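Local coordinates for uncharacterized protein (Enterococcus faecalis, PDB 3CEX), which is of unknown function but belongs to the DinB superfamily, whose members are built on a four-helix bundle, at residues A[25-30]-A[164-169]; A[60-65]-A[119-124]; A[67-72]-A[108-113]. All coordinates share one frame; numbering follows the deposited sequence.

Overall arrangement
From the N terminus, helix 8-25 runs into segment 25-30 and its beta turn, whose partner is not reached until helix 144-170; interaction 1 therefore closes the largest loop. Inside it, the end of helix 44-62 meets the end of helix 104-124 in interaction 2. Nested again within that loop, interaction 3 sets the short helix 68-71 on an earlier part of helix 104-124. The three loops thus enclose one another and none cross. Interactions 2 and 3 share helix 104-124, and Ser60 touches Pro67 between them. Interaction 1 lies on the other side of the chain's centre from interaction 2, their nearest atoms about 17 Å apart, yet touches interaction 3 through Leu25 and Ser108.

Interaction 1 of 3, residues A[25-30]-A[164-169]; sequences LAQMTV and YTRRLV. With ACY (acetic acid), chain C.
At one end of the DinB-like four-helix bundle, Gln27 and Met28, in the turn that follows helix 8-25, pack against Arg166 and Val169 on the closing helix 144-170. The turn is a type I beta turn from Leu25 to Met28, with the bond from Met28 N to Leu25 O at its base. No hydrogen bond crosses between the segments.

Gln27 lies over one face of the Arg166 guanidinium, the two planes 31° apart, and its NE2 comes 3.6 Å from Arg166 NH2. Both are donors, so this is contact without a bond; NE2 is instead bonded to Glu23 O, and Arg166 NH2 reaches Thr24 OG1. Met28, a selenomethionine, is bent at its last torsion (chi3 88°), which turns CE onto the helix surface between Arg166 CA at 4.0 Å and Val169 CB at 4.1 Å. Its SE meets the methylene CG of the same arginine.

At the guanidinium edge sits an acetate, probably from the crystallisation liquor. Arg166 NH1 bonds OXT and NH2 bonds O, and the carboxylate C lies in the guanidinium plane. Arg166 NH1 also forms a salt bridge to the C-terminal OXT of Lys172. Arg167 completes the clasp from the same helix, its NH2 donating to acetate OXT at 2.8 Å, the oxygen that also receives Arg166 NH1 at 2.9 Å in a nearly straight bond (172°).

Interaction 2 of 3, residues A[60-65]-A[119-124]; sequences SALNHS and KSYLDQ
Tyr121 reaches from helix 104-124 to Leu62 and Asn63 at the end of helix 44-62, and its ring and hydroxyl carry its side of the contact. CB points toward segment 60-65, and CG anti to the backbone N (chi1 -174°) carries the ring on in that direction. The first ring atom to meet anything across the contact is CD1, where Asn63 OD1 arrives at 3.4 Å; the next, CE1, lies 3.6 Å from the same oxygen. OD1 sits in the ring plane at this edge, while the amide stands almost perpendicular to the ring (85°), so an oxygen is set against the aromatic C-H side. Further along, Leu62 CD1 is 4.0 Å from Tyr121 CE2, and Leu62 CB is 3.8 Å from Tyr121 CZ, the two side chains running at about a right angle.

Asn63 and Leu62 occupy the C-terminal end of a bundle helix, which closes in a Schellman motif. His64 leaves the helical region with a positive phi of 51°; Ser65 N turns back to Ser60 O at 2.9 Å, and His64 N makes a weak bond to Ala61 O. The Asn63 amide is tied to this turn by a weak bond from ND2 to Ser65 OG, leaving OD1 directed at the tyrosine.

At the tip, Tyr121 OH lies 3.6 Å from Leu62 CB and is bonded to Arg144 NH1 of helix 144-170, the helix whose Leu148 also touches both Leu62 and Tyr121. The same OH is 2.6 Å from a water in the ring plane. That water donates a hydrogen bond to Leu62 O at 2.8 Å, bridging the hydroxyl to the helix-end carbonyl.

Interaction 3 of 3, residues A[67-72]-A[108-113]; sequences PLWLSQ and SDYLAA
Tyr110 OH and the backbone N of Trp69 both bind Asp56 OD2, while Leu68 N takes OD1 of the same carboxylate. Asp56 therefore joins the first amides of helix 68-71 to the tyrosine on helix 104-124. Pro67 holds the N-cap position, and the N-H groups at the start of this one-turn helix would be expected to favour the charged form of Asp56.

Next to that polar junction the two aromatic side chains meet. Tyr110 OH lies 3.7 Å from Trp69 CB, and the phenol meets the benzo part of the indole obliquely: Tyr110 CE2 is 3.7 Å from Trp69 CE3 and 3.9 Å from Trp69 CZ3. The rings have centroids 5.5 Å apart with their planes at 43°, an inclined pairing that is neither stacked nor T-shaped. With CG anti to the backbone N (chi1 -179°), the Tyr110 phenol is carried across to the indole.

One turn further along helix 104-124, Ala113 supplies the second patch. Leu68 CD1 packs on its backbone, 3.8 Å from Ala113 O, and lies 4.1 Å from Ala113 CB. Gln72 comes to the same methyl, with OE1 4.0 Å from Ala113 CB; that oxygen is committed to Trp74 NE1, so its approach to the alanine is a simple van der Waals contact.

Trp69 NE1 is hydrogen-bonded to Asp84 OD1, and Arg53 makes a cation-pi contact with the indole. In this way helix 68-71 is laid against helix 104-124, with helix 44-62 lending Asp56 and Arg53 and helix 74-78 lending Trp74, which touches Trp69, Tyr110 and Ala113.

Interaction 1 of 3, residues A[25-30]-A[164-169]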
# COMPACT_ATOMS: atom_id res chain seq x y z
N LEU A 25 -0.38 9.00 12.93
CA LEU A 25 -0.10 8.98 14.36
C LEU A 25 -0.07 10.37 14.99
O LEU A 25 -0.55 10.54 16.09
CB LEU A 25 1.22 8.27 14.64
CG LEU A 25 1.48 7.88 16.09
CD1 LEU A 25 0.44 6.86 16.60
CD2 LEU A 25 2.92 7.31 16.17
N ALA A 26 0.49 11.35 14.29
CA ALA A 26 0.54 12.73 14.74
C ALA A 26 -0.86 13.31 15.01
O ALA A 26 -0.96 14.28 15.75
CB ALA A 26 1.31 13.66 13.72
N GLN A 27 -1.92 12.76 14.43
CA GLN A 27 -3.27 13.30 14.67
C GLN A 27 -3.95 12.67 15.87
O GLN A 27 -5.06 13.07 16.21
CB GLN A 27 -4.16 13.14 13.44
CG GLN A 27 -3.60 13.88 12.22
CD GLN A 27 -4.41 13.61 10.98
OE1 GLN A 27 -5.61 13.95 10.90
NE2 GLN A 27 -3.76 12.99 9.98
N MSE A 28 -3.30 11.71 16.54
CA MSE A 28 -3.99 10.93 17.56
C MSE A 28 -3.33 11.05 18.92
O MSE A 28 -2.13 11.22 19.00
CB MSE A 28 -4.01 9.45 17.15
CG MSE A 28 -4.55 9.28 15.76
SE MSE A 28 -4.48 7.46 15.07
CE MSE A 28 -6.22 6.75 15.73
N THR A 29 -4.11 10.91 19.97
CA THR A 29 -3.58 10.63 21.31
C THR A 29 -3.18 9.15 21.35
O THR A 29 -3.58 8.39 20.47
CB THR A 29 -4.63 10.90 22.41
OG1 THR A 29 -5.71 9.96 22.25
CG2 THR A 29 -5.16 12.35 22.32
N VAL A 30 -2.38 8.76 22.33
CA VAL A 30 -2.00 7.36 22.47
C VAL A 30 -3.24 6.49 22.74
O VAL A 30 -3.32 5.39 22.22
CB VAL A 30 -0.87 7.12 23.54
CG1 VAL A 30 -1.30 7.52 24.87
CG2 VAL A 30 -0.45 5.65 23.58
N TYR A 164 -7.68 4.59 7.43
CA TYR A 164 -9.07 4.19 7.65
C TYR A 164 -9.40 3.99 9.13
O TYR A 164 -10.42 4.46 9.59
CB TYR A 164 -9.41 2.97 6.75
CG TYR A 164 -9.97 3.36 5.38
CD1 TYR A 164 -9.71 4.60 4.82
CD2 TYR A 164 -10.77 2.50 4.67
CE1 TYR A 164 -10.26 4.98 3.59
CE2 TYR A 164 -11.32 2.87 3.46
CZ TYR A 164 -11.05 4.12 2.92
OH TYR A 164 -11.59 4.50 1.71
N THR A 165 -8.55 3.28 9.86
CA THR A 165 -8.77 3.13 11.29
C THR A 165 -8.83 4.50 11.97
O THR A 165 -9.65 4.74 12.85
CB THR A 165 -7.65 2.35 11.94
OG1 THR A 165 -7.69 1.00 11.48
CG2 THR A 165 -7.80 2.38 13.48
N ARG A 166 -7.92 5.40 11.60
CA ARG A 166 -7.91 6.76 12.14
C ARG A 166 -9.25 7.44 11.90
O ARG A 166 -9.83 8.02 12.83
CB ARG A 166 -6.79 7.60 11.50
CG ARG A 166 -6.60 9.02 12.08
CD ARG A 166 -5.92 9.95 11.07
NE ARG A 166 -6.79 10.34 9.96
CZ ARG A 166 -6.42 10.45 8.68
NH1 ARG A 166 -7.31 10.83 7.77
NH2 ARG A 166 -5.17 10.19 8.28
N ARG A 167 -9.74 7.37 10.67
CA ARG A 167 -11.03 7.95 10.32
C ARG A 167 -12.17 7.38 11.16
O ARG A 167 -13.04 8.13 11.61
CB ARG A 167 -11.33 7.83 8.82
CG ARG A 167 -10.38 8.68 7.96
CD ARG A 167 -10.51 8.40 6.49
NE ARG A 167 -9.62 9.23 5.68
CZ ARG A 167 -9.64 9.28 4.34
NH1 ARG A 167 -10.54 8.59 3.64
NH2 ARG A 167 -8.78 10.05 3.68
N LEU A 168 -12.15 6.07 11.38
CA LEU A 168 -13.18 5.43 12.20
C LEU A 168 -13.08 5.81 13.66
O LEU A 168 -14.09 5.92 14.35
CB LEU A 168 -13.07 3.90 12.07
CG LEU A 168 -13.32 3.32 10.69
CD1 LEU A 168 -12.92 1.88 10.62
CD2 LEU A 168 -14.81 3.52 10.35
N VAL A 169 -11.86 6.05 14.13
CA VAL A 169 -11.65 6.28 15.56
C VAL A 169 -11.86 7.74 15.94
O VAL A 169 -12.48 8.04 16.96
CB VAL A 169 -10.24 5.78 16.02
CG1 VAL A 169 -9.97 6.19 17.47
CG2 VAL A 169 -10.13 4.25 15.84
C ACY C . -5.51 11.18 4.49
O ACY C . -4.48 11.00 5.21
OXT ACY C . -6.67 11.29 4.97
CH3 ACY C . -5.36 11.29 2.99

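Interaction 2 of 3, residues A[60-65]-A[119-124]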
# COMPACT_ATOMS: atom_id res chain seq x y z
N SER A 60 15.54 -9.42 8.85
CA SER A 60 16.54 -10.06 9.73
C SER A 60 16.76 -11.53 9.34
O SER A 60 17.88 -12.01 9.38
CB SER A 60 16.17 -9.92 11.20
OG SER A 60 16.22 -8.56 11.59
N ALA A 61 15.68 -12.23 8.98
CA ALA A 61 15.76 -13.61 8.46
C ALA A 61 16.55 -13.73 7.13
O ALA A 61 17.37 -14.62 6.98
CB ALA A 61 14.34 -14.19 8.30
N LEU A 62 16.34 -12.83 6.17
CA LEU A 62 17.18 -12.77 4.96
C LEU A 62 18.65 -12.45 5.26
O LEU A 62 19.54 -12.83 4.51
CB LEU A 62 16.66 -11.71 3.99
CG LEU A 62 15.31 -11.98 3.35
CD1 LEU A 62 14.90 -10.77 2.55
CD2 LEU A 62 15.33 -13.26 2.47
N ASN A 63 18.87 -11.71 6.35
CA ASN A 63 20.19 -11.25 6.74
C ASN A 63 20.85 -12.21 7.73
O ASN A 63 21.92 -11.91 8.25
CB ASN A 63 20.06 -9.86 7.36
CG ASN A 63 21.28 -9.03 7.18
OD1 ASN A 63 21.73 -8.82 6.06
ND2 ASN A 63 21.83 -8.52 8.29
N HIS A 64 20.18 -13.33 8.02
CA HIS A 64 20.64 -14.31 9.00
C HIS A 64 20.99 -13.70 10.36
O HIS A 64 21.84 -14.24 11.08
CB HIS A 64 21.81 -15.14 8.43
CG HIS A 64 21.46 -15.87 7.17
ND1 HIS A 64 20.93 -17.14 7.16
CD2 HIS A 64 21.49 -15.48 5.87
CE1 HIS A 64 20.68 -17.51 5.92
NE2 HIS A 64 21.00 -16.52 5.11
N SER A 65 20.35 -12.59 10.73
CA SER A 65 20.63 -11.90 11.99
C SER A 65 19.41 -12.04 12.90
O SER A 65 18.29 -12.31 12.43
CB SER A 65 21.02 -10.42 11.77
OG SER A 65 20.08 -9.67 10.96
N LYS A 119 16.14 -0.54 4.54
CA LYS A 119 16.82 0.27 3.52
C LYS A 119 18.29 -0.08 3.39
O LYS A 119 18.85 -0.03 2.29
CB LYS A 119 16.67 1.75 3.81
CG LYS A 119 15.24 2.26 3.63
CD LYS A 119 15.07 3.69 4.19
CE LYS A 119 15.16 4.71 3.13
NZ LYS A 119 15.09 6.11 3.68
N SER A 120 18.92 -0.41 4.52
CA SER A 120 20.28 -0.89 4.55
C SER A 120 20.41 -2.20 3.78
O SER A 120 21.31 -2.35 2.99
CB SER A 120 20.76 -1.11 5.98
OG SER A 120 22.07 -1.66 5.99
N TYR A 121 19.48 -3.12 4.00
CA TYR A 121 19.52 -4.39 3.29
C TYR A 121 19.36 -4.15 1.79
O TYR A 121 20.14 -4.68 0.98
CB TYR A 121 18.46 -5.38 3.81
CG TYR A 121 18.59 -6.76 3.20
CD1 TYR A 121 19.47 -7.70 3.72
CD2 TYR A 121 17.85 -7.13 2.09
CE1 TYR A 121 19.60 -8.96 3.15
CE2 TYR A 121 17.98 -8.39 1.51
CZ TYR A 121 18.86 -9.29 2.04
OH TYR A 121 18.99 -10.51 1.45
N LEU A 122 18.38 -3.32 1.43
CA LEU A 122 18.08 -3.03 0.03
C LEU A 122 19.29 -2.41 -0.67
O LEU A 122 19.54 -2.66 -1.85
CB LEU A 122 16.86 -2.10 -0.12
CG LEU A 122 15.51 -2.80 0.09
CD1 LEU A 122 14.37 -1.80 -0.01
CD2 LEU A 122 15.32 -3.88 -0.92
N ASP A 123 19.99 -1.55 0.05
CA ASP A 123 21.16 -0.87 -0.50
C ASP A 123 22.36 -1.79 -0.69
O ASP A 123 23.28 -1.46 -1.44
CB ASP A 123 21.53 0.29 0.40
CG ASP A 123 20.56 1.45 0.28
OD1 ASP A 123 19.93 1.58 -0.81
OD2 ASP A 123 20.41 2.22 1.28
N GLN A 124 22.38 -2.92 0.02
CA GLN A 124 23.54 -3.81 -0.01
C GLN A 124 23.29 -5.12 -0.76
O GLN A 124 24.24 -5.79 -1.16
CB GLN A 124 24.05 -4.08 1.41
CG GLN A 124 24.55 -2.80 2.09
CD GLN A 124 24.98 -3.03 3.54
OE1 GLN A 124 24.40 -2.45 4.46
NE2 GLN A 124 25.99 -3.87 3.74
O HOH W 1 20.98 -11.89 2.35

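Interaction 3 of 3, residues A[67-72]-A[108-113]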
# COMPACT_ATOMS: atom_id res chain seq x y z
N PRO A 67 16.38 -10.69 15.04
CA PRO A 67 15.60 -9.47 14.83
C PRO A 67 15.85 -8.40 15.89
O PRO A 67 16.20 -8.72 17.01
CB PRO A 67 14.15 -9.98 14.90
CG PRO A 67 14.21 -11.20 15.69
CD PRO A 67 15.52 -11.84 15.36
N LEU A 68 15.68 -7.14 15.52
CA LEU A 68 15.90 -6.01 16.43
C LEU A 68 14.96 -6.06 17.63
O LEU A 68 15.33 -5.60 18.72
CB LEU A 68 15.70 -4.67 15.71
CG LEU A 68 16.49 -4.44 14.43
CD1 LEU A 68 15.99 -3.15 13.80
CD2 LEU A 68 17.99 -4.42 14.65
N TRP A 69 13.76 -6.61 17.41
CA TRP A 69 12.77 -6.82 18.47
C TRP A 69 13.43 -7.36 19.74
O TRP A 69 13.14 -6.90 20.85
CB TRP A 69 11.70 -7.81 17.99
CG TRP A 69 10.56 -8.07 18.94
CD1 TRP A 69 10.27 -9.26 19.55
CD2 TRP A 69 9.56 -7.15 19.38
NE1 TRP A 69 9.15 -9.13 20.32
CE2 TRP A 69 8.70 -7.85 20.26
CE3 TRP A 69 9.32 -5.80 19.14
CZ2 TRP A 69 7.60 -7.25 20.87
CZ3 TRP A 69 8.22 -5.20 19.73
CH2 TRP A 69 7.38 -5.91 20.60
N LEU A 70 14.31 -8.35 19.52
CA LEU A 70 15.14 -8.96 20.54
C LEU A 70 16.51 -8.28 20.69
O LEU A 70 16.89 -7.86 21.78
CB LEU A 70 15.36 -10.44 20.20
CG LEU A 70 14.13 -11.34 20.21
CD1 LEU A 70 14.58 -12.79 19.90
CD2 LEU A 70 13.37 -11.28 21.54
N SER A 71 17.25 -8.18 19.60
CA SER A 71 18.63 -7.69 19.65
C SER A 71 18.79 -6.25 20.16
O SER A 71 19.80 -5.92 20.78
CB SER A 71 19.30 -7.83 18.27
OG SER A 71 19.02 -6.71 17.44
N GLN A 72 17.81 -5.39 19.91
CA GLN A 72 17.80 -4.02 20.46
C GLN A 72 16.82 -3.89 21.64
O GLN A 72 16.60 -2.80 22.15
CB GLN A 72 17.45 -3.00 19.38
CG GLN A 72 18.56 -2.73 18.39
CD GLN A 72 18.15 -1.77 17.29
OE1 GLN A 72 17.03 -1.30 17.23
NE2 GLN A 72 19.08 -1.51 16.38
N SER A 108 6.97 5.12 16.75
CA SER A 108 7.77 5.85 15.79
C SER A 108 9.20 5.35 15.77
O SER A 108 9.82 5.24 14.69
CB SER A 108 7.81 7.34 16.13
OG SER A 108 6.57 7.91 15.91
N ASP A 109 9.75 5.13 16.96
CA ASP A 109 11.15 4.70 17.11
C ASP A 109 11.39 3.29 16.57
O ASP A 109 12.39 3.03 15.85
CB ASP A 109 11.59 4.79 18.58
CG ASP A 109 11.70 6.22 19.08
OD1 ASP A 109 11.67 7.17 18.26
OD2 ASP A 109 11.82 6.38 20.32
N TYR A 110 10.49 2.36 16.87
CA TYR A 110 10.68 1.00 16.39
C TYR A 110 10.45 0.93 14.86
O TYR A 110 11.20 0.27 14.13
CB TYR A 110 9.78 0.00 17.15
CG TYR A 110 9.93 -1.45 16.72
CD1 TYR A 110 11.19 -2.00 16.43
CD2 TYR A 110 8.84 -2.26 16.62
CE1 TYR A 110 11.31 -3.37 16.03
CE2 TYR A 110 8.96 -3.59 16.23
CZ TYR A 110 10.19 -4.15 15.93
OH TYR A 110 10.25 -5.48 15.54
N LEU A 111 9.45 1.64 14.36
CA LEU A 111 9.26 1.70 12.90
C LEU A 111 10.47 2.33 12.18
O LEU A 111 10.92 1.81 11.15
CB LEU A 111 7.97 2.45 12.52
CG LEU A 111 7.57 2.45 11.04
CD1 LEU A 111 7.38 1.00 10.51
CD2 LEU A 111 6.22 3.25 10.86
N ALA A 112 11.01 3.41 12.73
CA ALA A 112 12.19 4.06 12.13
C ALA A 112 13.39 3.11 12.10
O ALA A 112 14.13 3.07 11.10
CB ALA A 112 12.57 5.36 12.91
N ALA A 113 13.58 2.35 13.18
CA ALA A 113 14.63 1.34 13.23
C ALA A 113 14.39 0.25 12.19
O ALA A 113 15.34 -0.19 11.54
CB ALA A 113 14.77 0.73 14.62